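Local coordinates for protein lactaldehyde dehydrogenase (Methanocaldococcus jannaschii, PDB 3PQA) that oxidises lactaldehyde to lactate with NAD, preferring it to NADP, as a homotetrameric enzyme of coenzyme F420 biosynthesis, at residues Lys45-Met50 with Gly158-His163; Leu356-Asp361 with Pro375-Asn380; His112-Ile117 with Ile124-Glu129; Leu302-Pro307 with Lys348-Pro353. All blocks are in the same frame, centred on the assembly; numbering follows the deposited sequence. Where two conformers were deposited one is given.

Interaction 1. Residues Lys45-Met50 with Gly158-His163; sequences KYKEVM and GNVIVH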
loop_
_atom_site.group_PDB
_atom_site.type_symbol
_atom_site.label_atom_id
_atom_site.label_comp_id
_atom_site.label_asym_id
_atom_site.label_seq_id
_atom_site.Cartn_x
_atom_site.Cartn_y
_atom_site.Cartn_z
ATOM N N LYS B 45 -4.925 30.142 -17.185
ATOM C CA LYS B 45 -5.745 29.845 -18.357
ATOM C C LYS B 45 -5.516 28.432 -18.878
ATOM O O LYS B 45 -6.353 27.909 -19.604
ATOM C CB LYS B 45 -5.499 30.863 -19.481
ATOM C CG LYS B 45 -5.950 32.274 -19.132
ATOM C CD LYS B 45 -5.612 33.281 -20.224
ATOM C CE LYS B 45 -5.955 34.701 -19.768
ATOM N NZ LYS B 45 -5.630 35.711 -20.815
ATOM N N TYR B 46 -4.400 27.810 -18.485
ATOM C CA TYR B 46 -4.084 26.467 -18.975
ATOM C C TYR B 46 -4.289 25.352 -17.960
ATOM O O TYR B 46 -3.909 24.203 -18.218
ATOM C CB TYR B 46 -2.659 26.426 -19.511
ATOM C CG TYR B 46 -2.488 27.278 -20.737
ATOM C CD1 TYR B 46 -2.999 26.871 -21.972
ATOM C CD2 TYR B 46 -1.830 28.493 -20.660
ATOM C CE1 TYR B 46 -2.845 27.676 -23.103
ATOM C CE2 TYR B 46 -1.661 29.295 -21.773
ATOM C CZ TYR B 46 -2.161 28.883 -22.985
ATOM O OH TYR B 46 -1.980 29.705 -24.069
ATOM N N LYS B 47 -4.906 25.683 -16.826
ATOM C CA LYS B 47 -5.175 24.698 -15.758
ATOM C C LYS B 47 -6.047 23.543 -16.236
ATOM O O LYS B 47 -5.786 22.388 -15.898
ATOM C CB LYS B 47 -5.807 25.367 -14.536
ATOM C CG LYS B 47 -4.848 26.260 -13.754
ATOM C CD LYS B 47 -5.548 26.983 -12.594
ATOM C CE LYS B 47 -5.758 26.069 -11.372
ATOM N NZ LYS B 47 -6.507 26.782 -10.284
ATOM N N GLU B 48 -7.081 23.858 -17.014
ATOM C CA GLU B 48 -7.957 22.817 -17.564
ATOM C C GLU B 48 -7.252 21.893 -18.544
ATOM O O GLU B 48 -7.442 20.674 -18.490
ATOM C CB GLU B 48 -9.235 23.415 -18.169
ATOM C CG GLU B 48 -10.273 23.745 -17.104
ATOM C CD GLU B 48 -10.657 22.523 -16.267
ATOM O OE1 GLU B 48 -10.418 22.526 -15.043
ATOM O OE2 GLU B 48 -11.198 21.553 -16.838
ATOM N N VAL B 49 -6.441 22.470 -19.432
ATOM C CA VAL B 49 -5.643 21.691 -20.379
ATOM C C VAL B 49 -4.720 20.689 -19.683
ATOM O O VAL B 49 -4.711 19.496 -20.045
ATOM C CB VAL B 49 -4.841 22.599 -21.363
ATOM C CG1 VAL B 49 -3.777 21.795 -22.116
ATOM C CG2 VAL B 49 -5.774 23.243 -22.350
ATOM N N MET B 50 -3.955 21.161 -18.694
ATOM C CA MET B 50 -3.065 20.279 -17.923
ATOM C C MET B 50 -3.828 19.217 -17.122
ATOM O O MET B 50 -3.412 18.050 -17.070
ATOM C CB MET B 50 -2.176 21.069 -16.957
ATOM C CG MET B 50 -0.737 21.312 -17.400
ATOM S SD MET B 50 0.085 20.085 -18.435
ATOM C CE MET B 50 0.461 18.825 -17.235
ATOM N N GLY B 158 -0.634 16.608 -13.328
ATOM C CA GLY B 158 -1.560 17.459 -14.105
ATOM C C GLY B 158 -1.642 18.919 -13.697
ATOM O O GLY B 158 -2.658 19.571 -13.930
ATOM N N ASN B 159 -0.559 19.428 -13.118
ATOM C CA ASN B 159 -0.457 20.807 -12.676
ATOM C C ASN B 159 0.180 21.708 -13.712
ATOM O O ASN B 159 1.067 21.292 -14.435
ATOM C CB ASN B 159 0.393 20.895 -11.418
ATOM C CG ASN B 159 -0.228 20.182 -10.255
ATOM O OD1 ASN B 159 -1.198 20.658 -9.677
ATOM N ND2 ASN B 159 0.329 19.038 -9.896
ATOM N N VAL B 160 -0.280 22.956 -13.756
ATOM C CA VAL B 160 0.445 24.030 -14.413
ATOM C C VAL B 160 1.576 24.463 -13.472
ATOM O O VAL B 160 1.419 24.425 -12.249
ATOM C CB VAL B 160 -0.519 25.199 -14.701
ATOM C CG1 VAL B 160 0.235 26.445 -15.150
ATOM C CG2 VAL B 160 -1.531 24.769 -15.770
ATOM N N ILE B 161 2.703 24.882 -14.043
ATOM C CA ILE B 161 3.866 25.273 -13.252
ATOM C C ILE B 161 4.344 26.716 -13.523
ATOM O O ILE B 161 4.482 27.120 -14.680
ATOM C CB ILE B 161 5.036 24.334 -13.539
ATOM C CG1 ILE B 161 4.629 22.878 -13.299
ATOM C CG2 ILE B 161 6.261 24.719 -12.687
ATOM C CD1 ILE B 161 5.545 21.876 -14.021
ATOM N N VAL B 162 4.582 27.474 -12.451
ATOM C CA VAL B 162 5.380 28.704 -12.530
ATOM C C VAL B 162 6.627 28.487 -11.686
ATOM O O VAL B 162 6.547 28.084 -10.514
ATOM C CB VAL B 162 4.597 29.971 -12.121
ATOM C CG1 VAL B 162 3.476 30.254 -13.144
ATOM C CG2 VAL B 162 4.025 29.860 -10.713
ATOM N N HIS B 163 7.781 28.702 -12.301
ATOM C CA HIS B 163 9.029 28.216 -11.735
ATOM C C HIS B 163 10.048 29.335 -11.693
ATOM O O HIS B 163 10.444 29.840 -12.748
ATOM C CB HIS B 163 9.529 27.053 -12.605
ATOM C CG HIS B 163 10.910 26.579 -12.265
ATOM N ND1 HIS B 163 11.680 25.864 -13.152
ATOM C CD2 HIS B 163 11.661 26.718 -11.144
ATOM C CE1 HIS B 163 12.845 25.577 -12.594
ATOM N NE2 HIS B 163 12.853 26.075 -11.371
HETATM O O HOH W 1 -4.056 22.007 -13.631
#

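Interaction 2. Residues Leu356-Asp361 with Pro375-Asn380; sequences LEVDRD and PIIRTN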
loop_
_atom_site.group_PDB
_atom_site.type_symbol
_atom_site.label_atom_id
_atom_site.label_comp_id
_atom_site.label_asym_id
_atom_site.label_seq_id
_atom_site.Cartn_x
_atom_site.Cartn_y
_atom_site.Cartn_z
ATOM N N LEU B 356 38.181 22.396 12.200
ATOM C CA LEU B 356 38.499 22.898 13.525
ATOM C C LEU B 356 38.040 21.907 14.574
ATOM O O LEU B 356 37.020 21.235 14.397
ATOM C CB LEU B 356 37.793 24.230 13.791
ATOM C CG LEU B 356 38.127 25.458 12.942
ATOM C CD1 LEU B 356 37.258 25.497 11.695
ATOM C CD2 LEU B 356 37.911 26.713 13.759
ATOM N N GLU B 357 38.786 21.810 15.672
ATOM C CA GLU B 357 38.259 21.130 16.840
ATOM C C GLU B 357 37.629 22.189 17.726
ATOM O O GLU B 357 38.251 23.218 18.002
ATOM C CB GLU B 357 39.319 20.340 17.615
ATOM C CG GLU B 357 38.726 19.790 18.913
ATOM C CD GLU B 357 39.552 18.717 19.601
ATOM O OE1 GLU B 357 40.626 18.340 19.096
ATOM O OE2 GLU B 357 39.084 18.235 20.654
ATOM N N VAL B 358 36.385 21.953 18.134
ATOM C CA VAL B 358 35.635 22.926 18.931
ATOM C C VAL B 358 34.881 22.246 20.075
ATOM O O VAL B 358 34.826 21.009 20.138
ATOM C CB VAL B 358 34.640 23.744 18.051
ATOM C CG1 VAL B 358 35.344 24.356 16.835
ATOM C CG2 VAL B 358 33.470 22.869 17.589
ATOM N N ASP B 359 34.298 23.036 20.974
ATOM C CA ASP B 359 33.390 22.462 21.955
ATOM C C ASP B 359 31.938 22.670 21.535
ATOM O O ASP B 359 31.665 23.432 20.599
ATOM C CB ASP B 359 33.691 22.930 23.392
ATOM C CG ASP B 359 33.320 24.374 23.651
ATOM O OD1 ASP B 359 32.354 24.893 23.053
ATOM O OD2 ASP B 359 34.010 24.992 24.496
ATOM N N ARG B 360 31.023 21.992 22.227
ATOM C CA ARG B 360 29.598 21.991 21.866
ATOM C C ARG B 360 28.953 23.379 21.811
ATOM O O ARG B 360 27.911 23.564 21.176
ATOM C CB ARG B 360 28.806 21.074 22.806
ATOM C CG ARG B 360 28.865 21.456 24.286
ATOM C CD ARG B 360 27.975 20.534 25.112
ATOM N NE ARG B 360 26.580 20.631 24.692
ATOM C CZ ARG B 360 25.602 19.832 25.118
ATOM N NH1 ARG B 360 25.860 18.855 25.980
ATOM N NH2 ARG B 360 24.364 20.011 24.668
ATOM N N ASP B 361 29.570 24.355 22.475
ATOM C CA ASP B 361 29.008 25.709 22.522
ATOM C C ASP B 361 29.480 26.624 21.394
ATOM O O ASP B 361 29.018 27.756 21.294
ATOM C CB ASP B 361 29.291 26.370 23.876
ATOM C CG ASP B 361 28.666 25.619 25.025
ATOM O OD1 ASP B 361 27.424 25.474 25.048
ATOM O OD2 ASP B 361 29.420 25.163 25.907
ATOM N N PRO B 375 33.478 21.569 11.957
ATOM C CA PRO B 375 33.788 21.490 13.384
ATOM C C PRO B 375 33.724 20.046 13.857
ATOM O O PRO B 375 32.803 19.297 13.484
ATOM C CB PRO B 375 32.677 22.301 14.034
ATOM C CG PRO B 375 31.499 22.103 13.087
ATOM C CD PRO B 375 32.078 21.970 11.708
ATOM N N ILE B 376 34.716 19.665 14.656
ATOM C CA ILE B 376 34.787 18.336 15.246
ATOM C C ILE B 376 34.758 18.529 16.755
ATOM O O ILE B 376 35.518 19.347 17.284
ATOM C CB ILE B 376 36.087 17.600 14.846
ATOM C CG1 ILE B 376 36.125 17.377 13.321
ATOM C CG2 ILE B 376 36.204 16.263 15.612
ATOM C CD1 ILE B 376 37.451 16.884 12.778
ATOM N N ILE B 377 33.879 17.793 17.436
ATOM C CA ILE B 377 33.723 17.901 18.875
ATOM C C ILE B 377 33.984 16.543 19.484
ATOM O O ILE B 377 33.304 15.568 19.145
ATOM C CB ILE B 377 32.295 18.351 19.276
ATOM C CG1 ILE B 377 31.928 19.691 18.627
ATOM C CG2 ILE B 377 32.135 18.371 20.809
ATOM C CD1 ILE B 377 31.357 19.557 17.199
ATOM N N ARG B 378 34.974 16.453 20.369
ATOM C CA ARG B 378 35.214 15.178 21.043
ATOM C C ARG B 378 34.356 15.117 22.303
ATOM O O ARG B 378 34.250 16.099 23.045
ATOM C CB ARG B 378 36.708 14.936 21.335
ATOM C CG ARG B 378 37.266 15.635 22.564
ATOM C CD ARG B 378 38.733 15.274 22.753
ATOM N NE ARG B 378 39.555 15.760 21.646
ATOM C CZ ARG B 378 40.704 15.213 21.252
ATOM N NH1 ARG B 378 41.371 15.737 20.227
ATOM N NH2 ARG B 378 41.186 14.140 21.873
ATOM N N THR B 379 33.703 13.984 22.522
ATOM C CA THR B 379 32.791 13.867 23.639
ATOM C C THR B 379 32.591 12.418 24.063
ATOM O O THR B 379 33.143 11.509 23.451
ATOM C CB THR B 379 31.423 14.533 23.314
ATOM O OG1 THR B 379 30.626 14.564 24.498
ATOM C CG2 THR B 379 30.697 13.776 22.228
ATOM N N ASN B 380 31.803 12.202 25.109
ATOM C CA ASN B 380 31.422 10.848 25.469
ATOM C C ASN B 380 30.109 10.427 24.816
ATOM O O ASN B 380 29.292 11.262 24.432
ATOM C CB ASN B 380 31.368 10.681 26.982
ATOM C CG ASN B 380 32.746 10.649 27.598
ATOM O OD1 ASN B 380 33.602 9.852 27.196
ATOM N ND2 ASN B 380 32.973 11.512 28.580
HETATM O O HOH W 2 36.225 18.864 21.147
#

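Interaction 3. Residues His112-Ile117 with Ile124-Glu129; sequences HRDEVI and IFTRRE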
loop_
_atom_site.group_PDB
_atom_site.type_symbol
_atom_site.label_atom_id
_atom_site.label_comp_id
_atom_site.label_asym_id
_atom_site.label_seq_id
_atom_site.Cartn_x
_atom_site.Cartn_y
_atom_site.Cartn_z
ATOM N N HIS B 112 0.985 4.904 -10.257
ATOM C CA HIS B 112 0.494 5.395 -8.966
ATOM C C HIS B 112 -0.868 4.769 -8.676
ATOM O O HIS B 112 -1.723 4.710 -9.552
ATOM C CB HIS B 112 0.396 6.925 -8.922
ATOM C CG HIS B 112 -0.732 7.428 -8.073
ATOM N ND1 HIS B 112 -1.969 7.750 -8.593
ATOM C CD2 HIS B 112 -0.827 7.614 -6.735
ATOM C CE1 HIS B 112 -2.770 8.133 -7.616
ATOM N NE2 HIS B 112 -2.101 8.060 -6.477
ATOM N N ARG B 113 -1.056 4.307 -7.451
ATOM C CA ARG B 113 -2.281 3.611 -7.082
ATOM C C ARG B 113 -3.244 4.448 -6.236
ATOM O O ARG B 113 -2.829 5.177 -5.338
ATOM C CB ARG B 113 -1.929 2.310 -6.330
ATOM C CG ARG B 113 -1.131 1.299 -7.141
ATOM C CD ARG B 113 -1.944 0.766 -8.305
ATOM N NE ARG B 113 -1.534 -0.582 -8.704
ATOM C CZ ARG B 113 -0.639 -0.861 -9.649
ATOM N NH1 ARG B 113 -0.023 0.117 -10.318
ATOM N NH2 ARG B 113 -0.355 -2.130 -9.932
ATOM N N ASP B 114 -4.529 4.333 -6.543
ATOM C CA ASP B 114 -5.585 4.849 -5.685
ATOM C C ASP B 114 -6.178 3.656 -4.933
ATOM O O ASP B 114 -5.780 2.509 -5.177
ATOM C CB ASP B 114 -6.653 5.567 -6.508
ATOM C CG ASP B 114 -6.133 6.833 -7.156
ATOM O OD1 ASP B 114 -5.442 7.607 -6.469
ATOM O OD2 ASP B 114 -6.420 7.054 -8.351
ATOM N N GLU B 115 -7.110 3.911 -4.024
ATOM C CA GLU B 115 -7.654 2.832 -3.185
ATOM C C GLU B 115 -9.169 2.731 -3.226
ATOM O O GLU B 115 -9.868 3.688 -3.594
ATOM C CB GLU B 115 -7.210 3.016 -1.734
ATOM C CG GLU B 115 -7.730 4.323 -1.105
ATOM C CD GLU B 115 -7.302 4.518 0.345
ATOM O OE1 GLU B 115 -6.893 3.527 1.014
ATOM O OE2 GLU B 115 -7.371 5.683 0.815
ATOM N N VAL B 116 -9.663 1.555 -2.846
ATOM C CA VAL B 116 -11.086 1.293 -2.660
ATOM C C VAL B 116 -11.305 0.944 -1.183
ATOM O O VAL B 116 -10.534 0.164 -0.609
ATOM C CB VAL B 116 -11.545 0.101 -3.528
ATOM C CG1 VAL B 116 -13.030 -0.196 -3.322
ATOM C CG2 VAL B 116 -11.217 0.346 -5.005
ATOM N N ILE B 117 -12.305 1.563 -0.560
ATOM C CA ILE B 117 -12.605 1.311 0.855
ATOM C C ILE B 117 -13.885 0.478 0.987
ATOM O O ILE B 117 -14.902 0.809 0.370
ATOM C CB ILE B 117 -12.748 2.627 1.647
ATOM C CG1 ILE B 117 -11.532 3.528 1.364
ATOM C CG2 ILE B 117 -13.024 2.351 3.158
ATOM C CD1 ILE B 117 -11.070 4.343 2.466
ATOM N N ILE B 124 -16.704 2.854 -2.606
ATOM C CA ILE B 124 -15.954 4.043 -2.203
ATOM C C ILE B 124 -14.533 3.975 -2.726
ATOM O O ILE B 124 -13.793 3.044 -2.411
ATOM C CB ILE B 124 -15.950 4.251 -0.665
ATOM C CG1 ILE B 124 -17.393 4.366 -0.138
ATOM C CG2 ILE B 124 -15.082 5.466 -0.313
ATOM C CD1 ILE B 124 -17.536 4.516 1.371
ATOM N N PHE B 125 -14.133 4.949 -3.544
ATOM C CA PHE B 125 -12.772 4.927 -4.054
ATOM C C PHE B 125 -12.179 6.329 -4.133
ATOM O O PHE B 125 -12.910 7.316 -4.088
ATOM C CB PHE B 125 -12.680 4.177 -5.401
ATOM C CG PHE B 125 -13.385 4.863 -6.538
ATOM C CD1 PHE B 125 -14.768 4.735 -6.710
ATOM C CD2 PHE B 125 -12.660 5.625 -7.448
ATOM C CE1 PHE B 125 -15.422 5.381 -7.768
ATOM C CE2 PHE B 125 -13.303 6.265 -8.508
ATOM C CZ PHE B 125 -14.684 6.139 -8.668
ATOM N N THR B 126 -10.864 6.400 -4.245
ATOM C CA THR B 126 -10.174 7.690 -4.295
ATOM C C THR B 126 -9.651 7.988 -5.694
ATOM O O THR B 126 -9.491 7.095 -6.518
ATOM C CB THR B 126 -8.998 7.748 -3.298
ATOM O OG1 THR B 126 -8.031 6.720 -3.613
ATOM C CG2 THR B 126 -9.495 7.554 -1.871
ATOM N N ARG B 127 -9.406 9.272 -5.950
ATOM C CA ARG B 127 -8.862 9.752 -7.206
ATOM C C ARG B 127 -7.977 10.932 -6.828
ATOM O O ARG B 127 -8.384 11.759 -6.013
ATOM C CB ARG B 127 -10.011 10.180 -8.117
ATOM C CG ARG B 127 -9.640 10.952 -9.366
ATOM C CD ARG B 127 -10.908 11.248 -10.178
ATOM N NE ARG B 127 -10.656 12.165 -11.294
ATOM C CZ ARG B 127 -10.222 11.787 -12.491
ATOM N NH1 ARG B 127 -9.976 10.501 -12.743
ATOM N NH2 ARG B 127 -10.021 12.691 -13.439
ATOM N N ARG B 128 -6.764 10.984 -7.369
ATOM C CA ARG B 128 -5.874 12.119 -7.140
ATOM C C ARG B 128 -6.109 13.111 -8.289
ATOM O O ARG B 128 -6.237 12.701 -9.438
ATOM C CB ARG B 128 -4.395 11.680 -7.082
ATOM C CG ARG B 128 -3.968 10.709 -5.952
ATOM C CD ARG B 128 -4.290 11.215 -4.566
ATOM N NE ARG B 128 -3.687 10.469 -3.445
ATOM C CZ ARG B 128 -4.212 9.428 -2.782
ATOM N NH1 ARG B 128 -5.368 8.853 -3.130
ATOM N NH2 ARG B 128 -3.545 8.930 -1.743
ATOM N N GLU B 129 -6.207 14.399 -7.969
ATOM C CA GLU B 129 -6.351 15.459 -8.982
ATOM C C GLU B 129 -5.343 16.573 -8.715
ATOM O O GLU B 129 -4.910 16.738 -7.583
ATOM C CB GLU B 129 -7.777 16.021 -8.984
ATOM C CG GLU B 129 -8.831 14.965 -9.347
ATOM C CD GLU B 129 -10.229 15.518 -9.542
ATOM O OE1 GLU B 129 -10.487 16.674 -9.139
ATOM O OE2 GLU B 129 -11.074 14.768 -10.073
HETATM O O HOH W 3 -9.030 6.865 -9.313
HETATM O O HOH W 4 -5.974 8.918 -9.811
HETATM O O HOH W 5 -6.170 7.760 -0.173
HETATM O O HOH W 6 -16.422 0.053 -1.628
#

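Interaction 4. Residues Leu302-Pro307 with Lys348-Pro353; sequences LNVGNP and KALFYP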
loop_
_atom_site.group_PDB
_atom_site.type_symbol
_atom_site.label_atom_id
_atom_site.label_comp_id
_atom_site.label_asym_id
_atom_site.label_seq_id
_atom_site.Cartn_x
_atom_site.Cartn_y
_atom_site.Cartn_z
ATOM N N LEU B 302 43.001 16.906 -1.116
ATOM C CA LEU B 302 41.941 17.296 -2.049
ATOM C C LEU B 302 42.432 18.369 -3.016
ATOM O O LEU B 302 43.189 19.262 -2.635
ATOM C CB LEU B 302 40.689 17.771 -1.306
ATOM C CG LEU B 302 39.952 16.788 -0.384
ATOM C CD1 LEU B 302 38.897 17.544 0.431
ATOM C CD2 LEU B 302 39.310 15.621 -1.153
ATOM N N ASN B 303 42.018 18.253 -4.270
ATOM C CA ASN B 303 42.364 19.248 -5.271
ATOM C C ASN B 303 41.316 20.344 -5.321
ATOM O O ASN B 303 40.150 20.120 -5.697
ATOM C CB ASN B 303 42.581 18.612 -6.652
ATOM C CG ASN B 303 43.741 17.633 -6.672
ATOM O OD1 ASN B 303 44.828 17.918 -6.166
ATOM N ND2 ASN B 303 43.516 16.469 -7.275
ATOM N N VAL B 304 41.754 21.534 -4.935
ATOM C CA VAL B 304 40.913 22.707 -4.852
ATOM C C VAL B 304 41.237 23.588 -6.052
ATOM O O VAL B 304 42.383 23.969 -6.250
ATOM C CB VAL B 304 41.188 23.467 -3.533
ATOM C CG1 VAL B 304 40.224 24.637 -3.359
ATOM C CG2 VAL B 304 41.118 22.504 -2.340
ATOM N N GLY B 305 40.238 23.910 -6.865
ATOM C CA GLY B 305 40.515 24.698 -8.061
ATOM C C GLY B 305 39.368 24.818 -9.038
ATOM O O GLY B 305 38.199 24.801 -8.640
ATOM N N ASN B 306 39.731 24.964 -10.315
ATOM C CA ASN B 306 38.802 25.213 -11.414
ATOM C C ASN B 306 37.851 24.028 -11.606
ATOM O O ASN B 306 38.308 22.911 -11.853
ATOM C CB ASN B 306 39.592 25.479 -12.702
ATOM C CG ASN B 306 38.737 26.060 -13.822
ATOM O OD1 ASN B 306 37.518 25.854 -13.880
ATOM N ND2 ASN B 306 39.380 26.788 -14.726
ATOM N N PRO B 307 36.528 24.272 -11.491
ATOM C CA PRO B 307 35.547 23.187 -11.612
ATOM C C PRO B 307 35.548 22.510 -12.980
ATOM O O PRO B 307 35.086 21.370 -13.091
ATOM C CB PRO B 307 34.197 23.870 -11.351
ATOM C CG PRO B 307 34.440 25.286 -11.162
ATOM C CD PRO B 307 35.910 25.552 -11.098
ATOM N N LYS B 348 39.399 34.728 -3.168
ATOM C CA LYS B 348 38.100 35.221 -3.640
ATOM C C LYS B 348 36.996 34.283 -3.119
ATOM O O LYS B 348 36.861 34.115 -1.914
ATOM C CB LYS B 348 38.070 35.387 -5.163
ATOM C CG LYS B 348 39.084 36.413 -5.695
ATOM C CD LYS B 348 39.322 36.218 -7.182
ATOM C CE LYS B 348 40.049 34.893 -7.435
ATOM N NZ LYS B 348 40.168 34.575 -8.881
ATOM N N ALA B 349 36.241 33.650 -4.008
ATOM C CA ALA B 349 35.185 32.741 -3.562
ATOM C C ALA B 349 35.677 31.303 -3.329
ATOM O O ALA B 349 34.921 30.456 -2.827
ATOM C CB ALA B 349 34.007 32.771 -4.532
ATOM N N LEU B 350 36.928 31.028 -3.694
ATOM C CA LEU B 350 37.498 29.697 -3.520
ATOM C C LEU B 350 37.884 29.481 -2.052
ATOM O O LEU B 350 38.863 30.049 -1.552
ATOM C CB LEU B 350 38.678 29.459 -4.472
ATOM C CG LEU B 350 39.209 28.027 -4.608
ATOM C CD1 LEU B 350 38.134 27.079 -5.164
ATOM C CD2 LEU B 350 40.457 27.976 -5.488
ATOM N N PHE B 351 37.087 28.674 -1.358
ATOM C CA PHE B 351 37.291 28.450 0.065
ATOM C C PHE B 351 37.894 27.076 0.299
ATOM O O PHE B 351 37.330 26.060 -0.122
ATOM C CB PHE B 351 35.984 28.611 0.847
ATOM C CG PHE B 351 36.187 29.105 2.250
ATOM C CD1 PHE B 351 36.683 28.258 3.234
ATOM C CD2 PHE B 351 35.912 30.432 2.576
ATOM C CE1 PHE B 351 36.887 28.705 4.527
ATOM C CE2 PHE B 351 36.133 30.905 3.867
ATOM C CZ PHE B 351 36.617 30.035 4.851
ATOM N N TYR B 352 39.030 27.041 0.992
ATOM C CA TYR B 352 39.754 25.783 1.156
ATOM C C TYR B 352 39.157 24.913 2.260
ATOM O O TYR B 352 38.614 25.440 3.240
ATOM C CB TYR B 352 41.255 26.062 1.375
ATOM C CG TYR B 352 41.891 26.548 0.095
ATOM C CD1 TYR B 352 41.701 27.863 -0.343
ATOM C CD2 TYR B 352 42.624 25.683 -0.707
ATOM C CE1 TYR B 352 42.242 28.303 -1.543
ATOM C CE2 TYR B 352 43.179 26.113 -1.907
ATOM C CZ TYR B 352 42.976 27.423 -2.323
ATOM O OH TYR B 352 43.525 27.864 -3.506
ATOM N N PRO B 353 39.230 23.579 2.091
ATOM C CA PRO B 353 38.801 22.657 3.145
ATOM C C PRO B 353 39.336 23.103 4.512
ATOM O O PRO B 353 40.550 23.291 4.688
ATOM C CB PRO B 353 39.397 21.327 2.688
ATOM C CG PRO B 353 39.263 21.402 1.193
ATOM C CD PRO B 353 39.591 22.853 0.859
HETATM O O HOH W 7 43.859 25.988 -5.212
#

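Interaction 1. Residues Lys45-Met50 with Gly158-His163
Met50 lays an apolar chain against two backbone carbonyls: its CB stands 3.4 Å from Gly158 O, and its CG 3.5 Å from Asn159 O. Those carbonyls belong to a helix-to-strand turn of the Rossmann-like NAD-binding domain, where Gly158, with positive phi, is the C-prime residue of a Schellman motif ending helix 145-156, and strand 160-165 follows at once. A chi1 of -101° swings Met50 CG over to the Asn159 carbonyl, and bends at chi2 and chi3 fold CE back to 3.8 Å from Asn159 O. Shortening this side chain to an alanine would remove CG, SD and CE and is likely to open a gap over the Asn159 carbonyl and beside Val160. The return contact is made by one branch of Val160: CG2, anti to its carbonyl carbon, presses into the first turn of helix 47-51, 3.6 Å from Lys47 CA. It also touches the backbone O of the N-cap residue Tyr46, the same oxygen that accepts the helical bond from Met50 N. Asn159 turns its amide elsewhere, its OD1 accepting from Gly132 N in the neighbouring strand. A single water joins the backbones, donating to Lys47 O at 2.9 Å and to Gly158 O at 2.8 Å.

Interaction 2. Residues Leu356-Asp361 with Pro375-Asn380
Glu357 and Arg378 meet edge to edge, carboxylate and guanidinium nearly coplanar at 9° apart. The grip is side-on: Arg378 NE donates to Glu357 OE2 at 2.7 Å and NH1 to OE1 at 2.9 Å, each oxygen met on its syn side. Arg378 starts with CG between its backbone N and carbonyl carbon (chi1 81°), then bends at chi3 to bring this edge round, while Glu357 comes in extended. A leucine in place of Arg378 would probably leave the Glu357 carboxylate without its charged mate and freer to turn. On the far side of the backbone, Val358 CG2 nestles against Pro375 CB and Ile377 CG1, 3.7 Å from each. The backbones are joined in parallel register by Ile376 N to Leu356 O and Val358 N to Ile376 O. Strand 373-379 lies between 350-357 and 278-284 in the catalytic-domain sheet; helix 288-300 covers the Glu357 and Ile376 face, and supplies Asp289 as a second carboxylate for Arg378 NH2.

Interaction 3. Residues His112-Ile117 with Ile124-Glu129
Strands 114-117 and 124-129 run antiparallel, their N-to-C directions 164° apart, with Val116 and Phe125 a non-hydrogen-bonded pair flanked by the bonds Thr126 N to Glu115 O (3.0 Å) and Ile117 N to Ile124 O (2.8 Å). Between Glu115 and Thr126 the return bond goes to a side chain: Thr126 OG1, set between its own N and carbonyl carbon, accepts from Glu115 N at 3.0 Å, almost straight (177°). Thr126 CG2 meanwhile rests on Glu115 CG. Arg128 bends at chi2 past His112 and Asp114, both modelled in two conformers. In the conformers described, and so with some doubt, His112 NE2 lies over one guanidinium face, toward its rim, and Asp114 OD1 stands 3.6 Å from Arg128 NH1, well out of plane. That pair probably acts through charge alone, whereas Arg128 NE has its salt bridge with Glu452. Glu115 bonds Tyr449 of the second subunit and Arg113 of the third, tying this oligomerisation hairpin to both, and Asp114 to Val116 pair with a strand of the third subunit, carrying the sheet across the interface.

Interaction 4. Residues Leu302-Pro307 with Lys348-Pro353
Val304 brings its CB to the CD2-CE2 side of the Tyr352 ring, 3.7 Å from CE2, and from there its two methyls part. CG1, anti to the backbone N (chi1 -175°), sits above the ring face in a CH-pi contact, 3.9 Å from the centroid and 25° off the normal, displaced toward the rim; the same methyl meets Leu350 CD1 at 3.7 Å. CG2 takes the other direction and slides past the proline ring, 3.6 Å from Pro353 CD. Here a loop following helix 288-300 runs antiparallel to the start of strand 350-357, in the catalytic domain of the aldehyde dehydrogenase fold, yet the chains stand too far apart to pair as strands and meet through side chains. Leu302 extends the apolar row, with CD1 3.9 Å from Pro353 CG, and both residues lean on Phe268 of helix 256-268. The backbone of Val304 is tied in by a water that donates to its O at 2.7 Å and lies 2.6 Å from Tyr352 OH.

In the fold
Interactions 1 and 3 share the sheet that carries strands 122-138 and 160-165, yet differ in kind: interaction 1 is buried, a helix turn resting on a strand's beginning, while interaction 3 lies out on the hairpin, partly buried, where other subunits reach it. Interactions 2 and 4, also partly buried, use successive parts of strand 350-357 in the second sheet, their centres about 25 Å apart, and neither is touched by another chain. Of these two, interaction 2 has true strand pairing and a bidentate salt bridge; interaction 4 relies on apolar side chains. Direct hydrogen bonds thus mark 2 and 3, the paired strands, whereas in 1 and 4 single waters link polar atoms across otherwise apolar meetings.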